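Local coordinates for endo-1,4-b-d-mannanase (Trichoderma reesei, PDB 1QNR), which hydrolyses internal beta-1,4-mannosidic linkages of mannans as an endo-acting glycoside hydrolase of family 5, at residues A[2-12]-A[155-163]. Residues are numbered along the deposited sequence; the frame is centred on the assembly and turned at random.
Sequences SSFVTISGTQF and YANSTAIFA. With NAG (2-acetamido-2-deoxy-beta-D-glucopyranose), chain G.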
# COMPACT_ATOMS: atom_id res chain seq x y z
N SER A 2 -9.38 20.97 0.59
CA SER A 2 -8.96 19.76 1.29
C SER A 2 -10.20 19.10 1.91
O SER A 2 -10.85 19.75 2.74
CB SER A 2 -7.94 20.03 2.40
OG SER A 2 -7.39 18.78 2.83
N SER A 3 -10.58 17.91 1.42
CA SER A 3 -11.81 17.26 1.96
C SER A 3 -11.52 15.78 2.21
O SER A 3 -10.43 15.43 1.73
CB SER A 3 -12.98 17.38 0.98
OG SER A 3 -12.58 17.04 -0.33
N PHE A 4 -12.46 14.93 2.70
CA PHE A 4 -12.05 13.52 2.82
C PHE A 4 -12.11 12.88 1.42
O PHE A 4 -13.01 13.21 0.58
CB PHE A 4 -13.00 12.73 3.77
CG PHE A 4 -12.92 13.11 5.22
CD1 PHE A 4 -11.75 12.98 5.95
CD2 PHE A 4 -14.02 13.75 5.84
CE1 PHE A 4 -11.69 13.39 7.27
CE2 PHE A 4 -13.96 14.09 7.20
CZ PHE A 4 -12.82 13.91 7.92
N VAL A 5 -11.22 11.92 1.12
CA VAL A 5 -11.24 11.20 -0.16
C VAL A 5 -12.40 10.19 -0.15
O VAL A 5 -12.63 9.41 0.77
CB VAL A 5 -9.90 10.44 -0.42
CG1 VAL A 5 -10.03 9.60 -1.73
CG2 VAL A 5 -8.71 11.37 -0.50
N THR A 6 -13.24 10.31 -1.22
CA THR A 6 -14.45 9.46 -1.39
C THR A 6 -14.45 8.85 -2.78
O THR A 6 -13.58 9.12 -3.63
CB THR A 6 -15.76 10.30 -1.17
OG1 THR A 6 -15.78 11.32 -2.21
CG2 THR A 6 -15.82 10.84 0.25
N ILE A 7 -15.44 7.97 -3.03
CA ILE A 7 -15.69 7.41 -4.36
C ILE A 7 -16.97 8.03 -4.99
O ILE A 7 -17.99 8.00 -4.31
CB ILE A 7 -15.74 5.86 -4.24
CG1 ILE A 7 -14.28 5.35 -3.96
CG2 ILE A 7 -16.21 5.19 -5.54
CD1 ILE A 7 -14.22 3.89 -3.53
N SER A 8 -16.86 8.42 -6.23
CA SER A 8 -18.04 9.00 -6.98
C SER A 8 -18.08 8.11 -8.21
O SER A 8 -17.15 7.93 -9.02
CB SER A 8 -17.70 10.46 -7.33
OG SER A 8 -18.81 11.05 -8.03
N GLY A 9 -19.22 7.35 -8.41
CA GLY A 9 -19.22 6.39 -9.56
C GLY A 9 -18.18 5.31 -9.34
O GLY A 9 -18.17 4.80 -8.20
N THR A 10 -17.34 4.99 -10.31
CA THR A 10 -16.24 4.05 -10.12
C THR A 10 -14.88 4.79 -10.28
O THR A 10 -13.85 4.17 -10.57
CB THR A 10 -16.22 2.83 -11.04
OG1 THR A 10 -16.46 3.34 -12.37
CG2 THR A 10 -17.36 1.84 -10.69
N GLN A 11 -14.92 6.03 -9.81
CA GLN A 11 -13.74 6.89 -9.81
C GLN A 11 -13.51 7.46 -8.40
O GLN A 11 -14.42 7.49 -7.57
CB GLN A 11 -13.80 8.06 -10.82
CG GLN A 11 -14.46 7.75 -12.15
CD GLN A 11 -14.48 8.86 -13.15
OE1 GLN A 11 -13.42 9.30 -13.60
NE2 GLN A 11 -15.69 9.30 -13.48
N PHE A 12 -12.30 7.98 -8.15
CA PHE A 12 -12.06 8.67 -6.89
C PHE A 12 -12.30 10.19 -6.96
O PHE A 12 -12.06 10.80 -8.02
CB PHE A 12 -10.61 8.42 -6.37
CG PHE A 12 -10.37 6.95 -6.02
CD1 PHE A 12 -10.81 6.43 -4.81
CD2 PHE A 12 -9.75 6.12 -6.92
CE1 PHE A 12 -10.58 5.09 -4.49
CE2 PHE A 12 -9.54 4.78 -6.61
CZ PHE A 12 -9.98 4.22 -5.42
N TYR A 155 -5.12 9.75 13.30
CA TYR A 155 -5.33 10.50 12.05
C TYR A 155 -6.76 10.37 11.55
O TYR A 155 -7.07 10.73 10.41
CB TYR A 155 -4.36 10.03 10.94
CG TYR A 155 -2.93 9.80 11.45
CD1 TYR A 155 -2.20 10.85 11.99
CD2 TYR A 155 -2.31 8.56 11.32
CE1 TYR A 155 -0.91 10.67 12.52
CE2 TYR A 155 -1.02 8.39 11.83
CZ TYR A 155 -0.32 9.42 12.38
OH TYR A 155 0.98 9.18 12.83
N ALA A 156 -7.69 9.81 12.38
CA ALA A 156 -9.08 9.55 11.94
C ALA A 156 -9.78 10.77 11.38
O ALA A 156 -10.67 10.63 10.48
CB ALA A 156 -9.94 8.92 13.08
N ASN A 157 -9.45 12.02 11.82
CA ASN A 157 -10.12 13.19 11.31
C ASN A 157 -9.26 14.07 10.40
O ASN A 157 -9.65 15.22 10.01
CB ASN A 157 -10.66 14.08 12.46
CG ASN A 157 -11.58 13.29 13.35
OD1 ASN A 157 -11.28 12.44 14.22
ND2 ASN A 157 -12.91 13.55 13.15
N SER A 158 -8.13 13.52 9.98
CA SER A 158 -7.27 14.21 9.01
C SER A 158 -7.75 14.00 7.58
O SER A 158 -8.02 12.83 7.17
CB SER A 158 -5.78 13.67 9.12
OG SER A 158 -5.02 14.29 8.01
N THR A 159 -7.78 15.02 6.72
CA THR A 159 -8.16 14.85 5.32
C THR A 159 -6.97 14.34 4.45
O THR A 159 -7.22 14.04 3.29
CB THR A 159 -8.72 16.15 4.71
OG1 THR A 159 -7.77 17.18 4.89
CG2 THR A 159 -10.04 16.56 5.41
N ALA A 160 -5.80 14.11 5.04
CA ALA A 160 -4.69 13.57 4.23
C ALA A 160 -4.69 12.08 4.11
O ALA A 160 -3.81 11.59 3.38
CB ALA A 160 -3.36 14.07 4.86
N ILE A 161 -5.55 11.30 4.74
CA ILE A 161 -5.58 9.84 4.54
C ILE A 161 -6.42 9.45 3.35
O ILE A 161 -7.63 9.77 3.28
CB ILE A 161 -6.08 9.15 5.81
CG1 ILE A 161 -5.33 9.63 7.07
CG2 ILE A 161 -6.03 7.61 5.66
CD1 ILE A 161 -3.81 9.37 7.04
N PHE A 162 -5.79 8.83 2.34
CA PHE A 162 -6.51 8.28 1.17
C PHE A 162 -7.32 7.05 1.57
O PHE A 162 -8.54 6.93 1.36
CB PHE A 162 -5.56 7.89 0.01
CG PHE A 162 -6.23 7.53 -1.30
CD1 PHE A 162 -6.71 6.23 -1.50
CD2 PHE A 162 -6.40 8.45 -2.33
CE1 PHE A 162 -7.28 5.81 -2.71
CE2 PHE A 162 -6.94 8.09 -3.55
CZ PHE A 162 -7.45 6.78 -3.73
N ALA A 163 -6.63 6.09 2.21
CA ALA A 163 -7.28 4.86 2.72
C ALA A 163 -6.40 4.18 3.80
O ALA A 163 -5.15 4.19 3.69
CB ALA A 163 -7.48 3.85 1.57
C1 NAG G . -14.14 12.85 13.90
C2 NAG G . -15.18 13.88 14.31
C3 NAG G . -16.31 13.05 14.94
C4 NAG G . -16.82 11.97 13.96
C5 NAG G . -15.66 11.04 13.52
C6 NAG G . -16.09 10.02 12.46
C7 NAG G . -14.69 16.10 15.26
C8 NAG G . -14.15 16.82 16.45
N2 NAG G . -14.52 14.74 15.33
O3 NAG G . -17.38 13.96 15.25
O4 NAG G . -17.81 11.14 14.66
O5 NAG G . -14.66 11.89 12.93
O6 NAG G . -15.00 9.04 12.29
O7 NAG G . -15.30 16.59 14.36
O HOH W 1 -10.71 8.30 2.61
O HOH W 2 -9.18 11.96 3.39
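F162 reaches from the start of a barrel strand to V5 and F12 of the N-terminal segment. With CG anti to its backbone N (chi1 -171°), the side chain runs out from CB until CD2 and CE2 lie under V5 CG1, which stands 4.1 Å from the ring centroid and 23° off the normal, a CH-pi contact over one face. Farther out, F162 CE1 comes within 3.8 Å of F12 CE1, and the tip atom CZ sits over the centre of the F12 ring, 3.5 Å above its plane. Centroids 4.9 Å apart and planes at 54° make this an edge-to-face pair, F162 giving the edge. A leucine in place of F12 would probably deprive F162 CZ of its aromatic face and let that ring shift.

T159 CG2 makes a CH-pi contact over one face of the F4 ring, 4.3 Å from its centroid and displaced toward the rim, while S158 O lies in plane at the ring's edge, 3.7 Å from F4 CE1. S2 OG and T159 OG1 share a 2.6 Å hydrogen bond. One water accepts from V5 N and donates to T159 O and I161 O.

N157 carries an N-linked NAG. S2 to V5, and F12 from the small antiparallel sheet, pack against the start of TIM-barrel strand 161-165, which lies between its parallel neighbours 105-109 and 199-201; K105 and L199 both touch V5.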